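Long-range contacts in CTP:phosphocholine Cytidylyltransferase (Streptococcus pneumoniae, PDB 1JYK), which catalyses the transfer of a cytidylyl group from CTP to phosphocholine, a reaction that yields CDP-choline: residues Glu64-Lys69 with Asn133-Asp138; Leu118-Val123 with Val182-Ala187; Ala187-Lys192 with Lys220-Tyr225. One frame throughout, in Å; residues are numbered along the deposited sequence.

Interaction 1 of 3, residues Glu64-Lys69 with Asn133-Asp138; sequences EFLKEK and NMFRND
Asn133 swings its side chain to the far side of its backbone N (chi1 -166°), which lays it flat over the ring of Phe65, and a chi2 near zero turns its amide almost parallel to that ring, the two planes 17° apart. Asn133 CB sits over the middle of the ring, 3.7 Å from the centroid, a CH-pi contact made nearly along the ring normal. The two ends of the amide then do separate work. Asn133 ND2 donates to the backbone Phe65 O at 3.0 Å, from a position tilted out of the carbonyl plane and well to the side of the C=O direction. The other end, Asn133 OD1, accepts from Phe135 N at 3.1 Å, which closes an Asx turn. One asparagine thus joins a loop to the last turn of a helix while shaping the loop itself, and the paired bonds should fix the rotation of its amide.

Phe135 follows two residues on. Leu66 CD2 stands over the centre of one face of its ring, 3.9 Å from the centroid, the selenium of Met134 lies over the opposite face toward the rim, and Phe65 CB meets the ring at its edge. Nearer the surface, Lys69 CG comes 3.3 Å from Phe135 O. A bend at chi2 (-74°) then runs the lysine's CD and CE back past the amide of Asn133, with Lys69 CE 3.5 Å from Asn133 ND2.

The contact fastens the C-terminal end of helix 58-68 to the loop between strands 128-130 and 142-149. Leu130 of strand 128-130 touches both Phe65 and Phe135, Ile124 of strand 121-125 reaches Leu66 and Phe135, and Val182 of strand 182-185 also packs against Phe135.

Interaction 2 of 3, residues Leu118-Val123 with Val182-Ala187; sequences LANSYV and VSFWDA
Tyr122 and Phe184 form a non-hydrogen-bonded pair between antiparallel strands, and their first torsions bring the rings together. Phe184 holds CG anti to the backbone N (chi1 173°), whereas Tyr122 places CG beside its own N (chi1 -83°). A chi2 near perpendicular in both sets how the rings are turned: the edge of Phe184 toward the face of Tyr122, with centroids 5.0 Å apart and planes at 58°. Phe184 CD1 stands over the rim of the tyrosine ring, and Phe184 CB adds a CH-pi contact on that ring.

The other face of the sheet carries Ser121, Val123, Ser183 and Trp185. Val123 CG2 reaches Trp185 CD1 at 3.8 Å, and Leu118 CD1 approaches the same indole carbon at 4.0 Å. Ser183 OG accepts from Trp185 NE1 at 2.9 Å; this bond ties the indole to its own strand.

Backbone bonds flank the aromatic pair, among them Val123 N to Ser183 O at 2.8 Å and Trp185 N to Ser121 O at 3.0 Å. At the end of the pairing, Asn120 and Ser121 both face Trp185 in a G1 bulge joined to the type II turn 118-121, and their two N-H groups make weak bonds to Trp185 O. A water links Asn120 OD1 with Ala187 N, and a second links Val123 O with Ser183 OG.

Chemically, the contact is a buried pairing of strands that combines main-chain bonds with apolar side chains, and polar groups within it are given partners: the indole N-H has a serine, and that serine's hydroxyl also has a water.

Interaction 3 of 3, residues Ala187-Lys192 with Lys220-Tyr225; sequences APTAEK and KELDVY
Glu221, at the end of a short 3-10 segment, meets helix 187-201 through its backbone: Lys192 NZ donates to Glu221 O at 2.8 Å, in the carbonyl plane. In the lysine, CG beside the backbone N (chi1 -70°) and a nearly extended chi2 bring CD to 3.3 Å from Glu221 O, and the bend at chi3 (139°) sets CE and the amine. The carboxylate of Glu221 is not in contact with this amine, Glu221 OE1 lying 4.8 Å from Lys192 NZ, but its charge may still add a modest attraction.

Next comes Leu222, whose CD2 branch does the touching. It lies 3.5 Å from Lys192 CB and 3.9 Å from Thr189 CG2, and so packs against two side chains about one helical turn apart. Lysine and leucine run past each other in opposite directions, the aliphatic part of the lysine covering the methyl while its amine goes on to the carbonyl. Ile193 and Phe196 of the same helix extend this apolar patch around Leu222.

Helix 187-201 directly follows strand 182-185, and the segment 220-225 leads into strand 224-228; both strands flank strand 142-149 in the mixed sheet, so the contact joins the start of the helix to the approach to a sheet strand.

At Asp223 the link is through water: one molecule donates to Thr189 OG1 at 2.9 Å and accepts from Asp223 N at 3.0 Å. That hydroxyl is also hydrogen-bonded to Ser142 OG and to OD1 of Asp186, the helix N-cap, while the carboxylate of Asp223 turns to a salt bridge with Lys165.

How the interactions relate
Interaction 2 lies between the other two and touches both. Toward interaction 1, with centres 13 Å apart, Tyr122 OH is 2.6 Å from Arg136 O, a probable hydrogen bond, and Phe135 CD1 packs 3.7 Å from Tyr122 CD1. Toward interaction 3 the centres are 10 Å apart: Ala187 belongs to both, strand 182-185 runs on into helix 187-201, and Trp185 CZ3 lies 3.6 Å from Val224 CG1. Interactions 1 and 3 do not touch, their nearest atoms being about 11 Å apart. The three contacts together join two helices and intervening loops to one mixed sheet of the nucleotidyltransferase fold.

Interaction 1 of 3, residues Glu64-Lys69 with Asn133-Asp138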
loop_
_atom_site.group_PDB
_atom_site.type_symbol
_atom_site.label_atom_id
_atom_site.label_comp_id
_atom_site.label_asym_id
_atom_site.label_seq_id
_atom_site.Cartn_x
_atom_site.Cartn_y
_atom_site.Cartn_z
ATOM N N GLU A 64 -1.604 7.631 12.442
ATOM C CA GLU A 64 -2.379 8.685 13.095
ATOM C C GLU A 64 -3.566 9.136 12.240
ATOM O O GLU A 64 -4.644 9.405 12.772
ATOM C CB GLU A 64 -1.461 9.857 13.456
ATOM C CG GLU A 64 -0.658 9.555 14.712
ATOM C CD GLU A 64 0.433 10.562 15.006
ATOM O OE1 GLU A 64 1.456 10.159 15.598
ATOM O OE2 GLU A 64 0.275 11.749 14.662
ATOM N N PHE A 65 -3.374 9.203 10.923
ATOM C CA PHE A 65 -4.454 9.585 10.014
ATOM C C PHE A 65 -5.568 8.560 10.144
ATOM O O PHE A 65 -6.746 8.904 10.219
ATOM C CB PHE A 65 -3.961 9.591 8.563
ATOM C CG PHE A 65 -3.512 10.941 8.069
ATOM C CD1 PHE A 65 -2.889 11.063 6.830
ATOM C CD2 PHE A 65 -3.711 12.090 8.831
ATOM C CE1 PHE A 65 -2.473 12.304 6.359
ATOM C CE2 PHE A 65 -3.299 13.332 8.367
ATOM C CZ PHE A 65 -2.678 13.438 7.129
ATOM N N LEU A 66 -5.179 7.290 10.174
ATOM C CA LEU A 66 -6.127 6.192 10.282
ATOM C C LEU A 66 -6.937 6.226 11.573
ATOM O O LEU A 66 -8.165 6.145 11.546
ATOM C CB LEU A 66 -5.387 4.862 10.195
ATOM C CG LEU A 66 -4.910 4.465 8.799
ATOM C CD1 LEU A 66 -3.778 3.443 8.916
ATOM C CD2 LEU A 66 -6.088 3.897 8.008
ATOM N N LYS A 67 -6.245 6.340 12.702
ATOM C CA LYS A 67 -6.914 6.371 13.995
ATOM C C LYS A 67 -7.786 7.612 14.155
ATOM O O LYS A 67 -8.810 7.570 14.837
ATOM C CB LYS A 67 -5.876 6.283 15.115
ATOM C CG LYS A 67 -4.985 5.057 14.966
ATOM C CD LYS A 67 -4.388 4.628 16.283
ATOM C CE LYS A 67 -5.364 3.789 17.069
ATOM N NZ LYS A 67 -4.892 3.674 18.457
ATOM N N GLU A 68 -7.387 8.711 13.525
ATOM C CA GLU A 68 -8.171 9.941 13.596
ATOM C C GLU A 68 -9.537 9.687 12.973
ATOM O O GLU A 68 -10.515 10.362 13.302
ATOM C CB GLU A 68 -7.479 11.063 12.826
ATOM C CG GLU A 68 -6.923 12.170 13.699
ATOM C CD GLU A 68 -5.606 12.710 13.172
ATOM O OE1 GLU A 68 -5.593 13.257 12.047
ATOM O OE2 GLU A 68 -4.586 12.585 13.887
ATOM N N LYS A 69 -9.591 8.709 12.070
ATOM C CA LYS A 69 -10.823 8.359 11.373
ATOM C C LYS A 69 -11.531 7.147 11.955
ATOM O O LYS A 69 -12.522 6.668 11.396
ATOM C CB LYS A 69 -10.528 8.113 9.897
ATOM C CG LYS A 69 -10.027 9.338 9.181
ATOM C CD LYS A 69 -11.155 10.310 8.953
ATOM C CE LYS A 69 -10.639 11.693 8.623
ATOM N NZ LYS A 69 -11.776 12.635 8.453
ATOM N N ASN A 133 -5.609 13.564 4.472
ATOM C CA ASN A 133 -6.255 12.383 5.048
ATOM C C ASN A 133 -7.515 11.969 4.282
ATOM O O ASN A 133 -8.632 12.427 4.472
ATOM C CB ASN A 133 -6.597 12.558 6.518
ATOM C CG ASN A 133 -6.948 11.233 7.177
ATOM O OD1 ASN A 133 -7.028 10.195 6.508
ATOM N ND2 ASN A 133 -7.156 11.259 8.488
HETATM N N MSE A 134 -7.206 11.034 3.433
HETATM C CA MSE A 134 -7.917 10.274 2.430
HETATM C C MSE A 134 -8.836 9.201 3.013
HETATM O O MSE A 134 -9.836 8.809 2.404
HETATM C CB MSE A 134 -6.719 9.652 1.935
HETATM C CG MSE A 134 -6.527 8.614 1.073
HETATM SE SE MSE A 134 -4.827 8.893 1.546
HETATM C CE MSE A 134 -4.363 10.276 0.102
ATOM N N PHE A 135 -8.414 8.673 4.157
ATOM C CA PHE A 135 -9.108 7.582 4.810
ATOM C C PHE A 135 -10.484 7.889 5.353
ATOM O O PHE A 135 -10.714 8.943 5.943
ATOM C CB PHE A 135 -8.225 7.020 5.927
ATOM C CG PHE A 135 -6.855 6.629 5.461
ATOM C CD1 PHE A 135 -6.691 5.628 4.498
ATOM C CD2 PHE A 135 -5.724 7.273 5.958
ATOM C CE1 PHE A 135 -5.418 5.277 4.036
ATOM C CE2 PHE A 135 -4.443 6.933 5.504
ATOM C CZ PHE A 135 -4.291 5.931 4.539
ATOM N N ARG A 136 -11.403 6.958 5.133
ATOM C CA ARG A 136 -12.762 7.086 5.647
ATOM C C ARG A 136 -13.279 5.707 6.023
ATOM O O ARG A 136 -12.864 4.696 5.445
ATOM C CB ARG A 136 -13.715 7.730 4.634
ATOM C CG ARG A 136 -13.201 7.873 3.224
ATOM C CD ARG A 136 -14.017 8.912 2.460
ATOM N NE ARG A 136 -15.351 9.097 3.033
ATOM C CZ ARG A 136 -15.856 10.274 3.409
ATOM N NH1 ARG A 136 -15.140 11.385 3.279
ATOM N NH2 ARG A 136 -17.080 10.341 3.928
ATOM N N ASN A 137 -14.186 5.666 6.997
ATOM C CA ASN A 137 -14.744 4.394 7.436
ATOM C C ASN A 137 -16.130 4.101 6.851
ATOM O O ASN A 137 -16.831 3.211 7.329
ATOM C CB ASN A 137 -14.776 4.326 8.976
ATOM C CG ASN A 137 -15.767 5.307 9.603
ATOM O OD1 ASN A 137 -16.345 6.159 8.930
ATOM N ND2 ASN A 137 -15.962 5.179 10.911
ATOM N N ASP A 138 -16.505 4.822 5.797
ATOM C CA ASP A 138 -17.811 4.621 5.181
ATOM C C ASP A 138 -17.764 4.216 3.700
ATOM O O ASP A 138 -18.769 4.301 2.996
ATOM C CB ASP A 138 -18.645 5.887 5.345
ATOM C CG ASP A 138 -18.002 7.083 4.689
ATOM O OD1 ASP A 138 -16.867 6.946 4.179
ATOM O OD2 ASP A 138 -18.635 8.157 4.679
#

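Interaction 2 of 3, residues Leu118-Val123 with Val182-Ala187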
loop_
_atom_site.group_PDB
_atom_site.type_symbol
_atom_site.label_atom_id
_atom_site.label_comp_id
_atom_site.label_asym_id
_atom_site.label_seq_id
_atom_site.Cartn_x
_atom_site.Cartn_y
_atom_site.Cartn_z
ATOM N N LEU A 118 -8.151 -9.204 4.397
ATOM C CA LEU A 118 -8.359 -8.281 3.290
ATOM C C LEU A 118 -9.730 -7.611 3.221
ATOM O O LEU A 118 -9.825 -6.424 2.891
ATOM C CB LEU A 118 -8.066 -8.985 1.963
ATOM C CG LEU A 118 -7.965 -8.072 0.735
ATOM C CD1 LEU A 118 -6.942 -6.962 0.967
ATOM C CD2 LEU A 118 -7.570 -8.914 -0.463
ATOM N N ALA A 119 -10.783 -8.361 3.527
ATOM C CA ALA A 119 -12.147 -7.833 3.474
ATOM C C ALA A 119 -12.346 -6.541 4.260
ATOM O O ALA A 119 -12.077 -6.485 5.460
ATOM C CB ALA A 119 -13.132 -8.889 3.958
ATOM N N ASN A 120 -12.834 -5.513 3.567
ATOM C CA ASN A 120 -13.092 -4.208 4.164
ATOM C C ASN A 120 -11.842 -3.600 4.767
ATOM O O ASN A 120 -11.881 -2.969 5.826
ATOM C CB ASN A 120 -14.176 -4.334 5.225
ATOM C CG ASN A 120 -15.520 -4.667 4.625
ATOM O OD1 ASN A 120 -15.933 -4.060 3.635
ATOM N ND2 ASN A 120 -16.208 -5.641 5.208
ATOM N N SER A 121 -10.728 -3.778 4.069
ATOM C CA SER A 121 -9.459 -3.264 4.540
ATOM C C SER A 121 -8.740 -2.365 3.540
ATOM O O SER A 121 -8.871 -2.522 2.322
ATOM C CB SER A 121 -8.551 -4.437 4.907
ATOM O OG SER A 121 -7.230 -4.003 5.173
ATOM N N TYR A 122 -7.998 -1.400 4.074
ATOM C CA TYR A 122 -7.189 -0.508 3.256
ATOM C C TYR A 122 -5.854 -1.234 3.157
ATOM O O TYR A 122 -5.475 -1.958 4.080
ATOM C CB TYR A 122 -6.932 0.828 3.967
ATOM C CG TYR A 122 -8.041 1.835 3.834
ATOM C CD1 TYR A 122 -8.078 2.729 2.761
ATOM C CD2 TYR A 122 -9.074 1.880 4.769
ATOM C CE1 TYR A 122 -9.128 3.641 2.626
ATOM C CE2 TYR A 122 -10.124 2.786 4.642
ATOM C CZ TYR A 122 -10.146 3.659 3.570
ATOM O OH TYR A 122 -11.198 4.529 3.445
ATOM N N VAL A 123 -5.156 -1.062 2.042
ATOM C CA VAL A 123 -3.832 -1.642 1.870
ATOM C C VAL A 123 -3.011 -0.392 1.603
ATOM O O VAL A 123 -3.307 0.357 0.673
ATOM C CB VAL A 123 -3.755 -2.614 0.664
ATOM C CG1 VAL A 123 -2.306 -3.055 0.440
ATOM C CG2 VAL A 123 -4.639 -3.831 0.930
ATOM N N VAL A 182 -2.401 3.455 -1.970
ATOM C CA VAL A 182 -3.531 3.505 -1.050
ATOM C C VAL A 182 -4.732 2.955 -1.808
ATOM O O VAL A 182 -5.087 3.454 -2.881
ATOM C CB VAL A 182 -3.857 4.950 -0.557
ATOM C CG1 VAL A 182 -5.029 4.909 0.421
ATOM C CG2 VAL A 182 -2.636 5.574 0.113
ATOM N N SER A 183 -5.335 1.907 -1.262
ATOM C CA SER A 183 -6.497 1.283 -1.879
ATOM C C SER A 183 -7.363 0.657 -0.791
ATOM O O SER A 183 -6.881 0.383 0.309
ATOM C CB SER A 183 -6.057 0.211 -2.892
ATOM O OG SER A 183 -5.308 -0.836 -2.285
ATOM N N PHE A 184 -8.639 0.450 -1.092
ATOM C CA PHE A 184 -9.573 -0.156 -0.149
ATOM C C PHE A 184 -10.297 -1.295 -0.854
ATOM O O PHE A 184 -10.614 -1.192 -2.037
ATOM C CB PHE A 184 -10.592 0.873 0.341
ATOM C CG PHE A 184 -11.680 0.285 1.193
ATOM C CD1 PHE A 184 -11.474 0.067 2.559
ATOM C CD2 PHE A 184 -12.904 -0.073 0.634
ATOM C CE1 PHE A 184 -12.471 -0.500 3.354
ATOM C CE2 PHE A 184 -13.907 -0.640 1.418
ATOM C CZ PHE A 184 -13.690 -0.856 2.780
ATOM N N TRP A 185 -10.566 -2.372 -0.127
ATOM C CA TRP A 185 -11.226 -3.530 -0.718
ATOM C C TRP A 185 -12.441 -3.979 0.067
ATOM O O TRP A 185 -12.346 -4.204 1.277
ATOM C CB TRP A 185 -10.210 -4.667 -0.842
ATOM C CG TRP A 185 -9.033 -4.185 -1.586
ATOM C CD1 TRP A 185 -7.898 -3.629 -1.061
ATOM C CD2 TRP A 185 -8.944 -4.025 -3.006
ATOM N NE1 TRP A 185 -7.117 -3.113 -2.071
ATOM C CE2 TRP A 185 -7.732 -3.343 -3.274
ATOM C CE3 TRP A 185 -9.775 -4.376 -4.081
ATOM C CZ2 TRP A 185 -7.334 -3.009 -4.575
ATOM C CZ3 TRP A 185 -9.379 -4.050 -5.368
ATOM C CH2 TRP A 185 -8.165 -3.371 -5.605
ATOM N N ASP A 186 -13.581 -4.095 -0.612
ATOM C CA ASP A 186 -14.798 -4.544 0.053
ATOM C C ASP A 186 -14.775 -6.069 0.195
ATOM O O ASP A 186 -13.909 -6.742 -0.378
ATOM C CB ASP A 186 -16.056 -4.077 -0.697
ATOM C CG ASP A 186 -16.116 -4.583 -2.119
ATOM O OD1 ASP A 186 -15.678 -5.716 -2.376
ATOM O OD2 ASP A 186 -16.607 -3.836 -2.988
ATOM N N ALA A 187 -15.714 -6.606 0.972
ATOM C CA ALA A 187 -15.780 -8.043 1.234
ATOM C C ALA A 187 -15.948 -8.915 -0.017
ATOM O O ALA A 187 -15.201 -9.871 -0.218
ATOM C CB ALA A 187 -16.886 -8.328 2.238
HETATM O O HOH W 1 -18.082 -5.016 2.217
HETATM O O HOH W 2 -2.634 0.007 -1.879
#

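Interaction 3 of 3, residues Ala187-Lys192 with Lys220-Tyr225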
loop_
_atom_site.group_PDB
_atom_site.type_symbol
_atom_site.label_atom_id
_atom_site.label_comp_id
_atom_site.label_asym_id
_atom_site.label_seq_id
_atom_site.Cartn_x
_atom_site.Cartn_y
_atom_site.Cartn_z
ATOM N N ALA A 187 -15.714 -6.606 0.972
ATOM C CA ALA A 187 -15.780 -8.043 1.234
ATOM C C ALA A 187 -15.948 -8.915 -0.017
ATOM O O ALA A 187 -15.201 -9.871 -0.218
ATOM C CB ALA A 187 -16.886 -8.328 2.238
ATOM N N PRO A 188 -16.946 -8.616 -0.861
ATOM C CA PRO A 188 -17.113 -9.439 -2.062
ATOM C C PRO A 188 -15.857 -9.473 -2.936
ATOM O O PRO A 188 -15.492 -10.525 -3.469
ATOM C CB PRO A 188 -18.291 -8.790 -2.783
ATOM C CG PRO A 188 -19.024 -8.046 -1.724
ATOM C CD PRO A 188 -17.983 -7.576 -0.761
ATOM N N THR A 189 -15.201 -8.322 -3.087
ATOM C CA THR A 189 -13.994 -8.240 -3.910
ATOM C C THR A 189 -12.830 -8.992 -3.267
ATOM O O THR A 189 -12.110 -9.733 -3.944
ATOM C CB THR A 189 -13.564 -6.773 -4.149
ATOM O OG1 THR A 189 -14.682 -6.011 -4.613
ATOM C CG2 THR A 189 -12.457 -6.709 -5.192
ATOM N N ALA A 190 -12.655 -8.800 -1.959
ATOM C CA ALA A 190 -11.579 -9.452 -1.213
ATOM C C ALA A 190 -11.706 -10.974 -1.290
ATOM O O ALA A 190 -10.703 -11.695 -1.359
ATOM C CB ALA A 190 -11.614 -9.000 0.244
ATOM N N GLU A 191 -12.945 -11.456 -1.270
ATOM C CA GLU A 191 -13.202 -12.886 -1.333
ATOM C C GLU A 191 -12.661 -13.438 -2.648
ATOM O O GLU A 191 -11.996 -14.472 -2.673
ATOM C CB GLU A 191 -14.700 -13.146 -1.225
ATOM C CG GLU A 191 -15.052 -14.597 -1.040
ATOM C CD GLU A 191 -16.542 -14.842 -1.139
ATOM O OE1 GLU A 191 -17.175 -14.285 -2.062
ATOM O OE2 GLU A 191 -17.081 -15.590 -0.296
ATOM N N LYS A 192 -12.936 -12.738 -3.743
ATOM C CA LYS A 192 -12.455 -13.170 -5.050
ATOM C C LYS A 192 -10.935 -13.122 -5.085
ATOM O O LYS A 192 -10.288 -14.045 -5.572
ATOM C CB LYS A 192 -13.022 -12.274 -6.155
ATOM C CG LYS A 192 -14.515 -12.451 -6.376
ATOM C CD LYS A 192 -14.963 -11.790 -7.667
ATOM C CE LYS A 192 -15.967 -12.657 -8.401
ATOM N NZ LYS A 192 -16.647 -11.903 -9.485
ATOM N N LYS A 220 -11.020 -8.387 -14.951
ATOM C CA LYS A 220 -12.311 -8.670 -15.575
ATOM C C LYS A 220 -13.310 -9.326 -14.627
ATOM O O LYS A 220 -14.508 -9.356 -14.906
ATOM C CB LYS A 220 -12.112 -9.558 -16.811
ATOM C CG LYS A 220 -10.642 -9.800 -17.198
ATOM C CD LYS A 220 -9.851 -10.459 -16.062
ATOM C CE LYS A 220 -8.350 -10.523 -16.336
ATOM N NZ LYS A 220 -7.781 -9.311 -16.989
ATOM N N GLU A 221 -12.824 -9.844 -13.503
ATOM C CA GLU A 221 -13.692 -10.495 -12.520
ATOM C C GLU A 221 -13.964 -9.627 -11.298
ATOM O O GLU A 221 -14.759 -9.999 -10.435
ATOM C CB GLU A 221 -13.059 -11.795 -12.024
ATOM C CG GLU A 221 -12.428 -12.629 -13.102
ATOM C CD GLU A 221 -13.465 -13.248 -13.996
ATOM O OE1 GLU A 221 -14.542 -13.612 -13.475
ATOM O OE2 GLU A 221 -13.205 -13.365 -15.214
ATOM N N LEU A 222 -13.306 -8.477 -11.219
ATOM C CA LEU A 222 -13.459 -7.617 -10.061
ATOM C C LEU A 222 -14.073 -6.264 -10.351
ATOM O O LEU A 222 -13.934 -5.724 -11.445
ATOM C CB LEU A 222 -12.097 -7.424 -9.390
ATOM C CG LEU A 222 -11.299 -8.701 -9.104
ATOM C CD1 LEU A 222 -9.837 -8.355 -8.826
ATOM C CD2 LEU A 222 -11.926 -9.437 -7.933
ATOM N N ASP A 223 -14.763 -5.726 -9.352
ATOM C CA ASP A 223 -15.390 -4.414 -9.453
ATOM C C ASP A 223 -14.591 -3.481 -8.546
ATOM O O ASP A 223 -14.707 -3.548 -7.317
ATOM C CB ASP A 223 -16.846 -4.470 -8.984
ATOM C CG ASP A 223 -17.731 -5.278 -9.917
ATOM O OD1 ASP A 223 -17.348 -5.487 -11.088
ATOM O OD2 ASP A 223 -18.812 -5.708 -9.475
ATOM N N VAL A 224 -13.770 -2.637 -9.159
ATOM C CA VAL A 224 -12.941 -1.687 -8.424
ATOM C C VAL A 224 -13.132 -0.311 -9.041
ATOM O O VAL A 224 -13.283 -0.178 -10.254
ATOM C CB VAL A 224 -11.444 -2.054 -8.501
ATOM C CG1 VAL A 224 -10.684 -1.381 -7.349
ATOM C CG2 VAL A 224 -11.278 -3.575 -8.474
ATOM N N TYR A 225 -13.113 0.712 -8.204
ATOM C CA TYR A 225 -13.316 2.058 -8.687
ATOM C C TYR A 225 -12.144 2.965 -8.392
ATOM O O TYR A 225 -11.300 2.650 -7.561
ATOM C CB TYR A 225 -14.601 2.612 -8.087
ATOM C CG TYR A 225 -15.791 1.809 -8.522
ATOM C CD1 TYR A 225 -16.087 0.588 -7.922
ATOM C CD2 TYR A 225 -16.605 2.248 -9.567
ATOM C CE1 TYR A 225 -17.164 -0.175 -8.352
ATOM C CE2 TYR A 225 -17.681 1.492 -10.004
ATOM C CZ TYR A 225 -17.953 0.286 -9.393
ATOM O OH TYR A 225 -19.029 -0.453 -9.814
HETATM O O HOH W 3 -15.547 -7.438 -6.966
#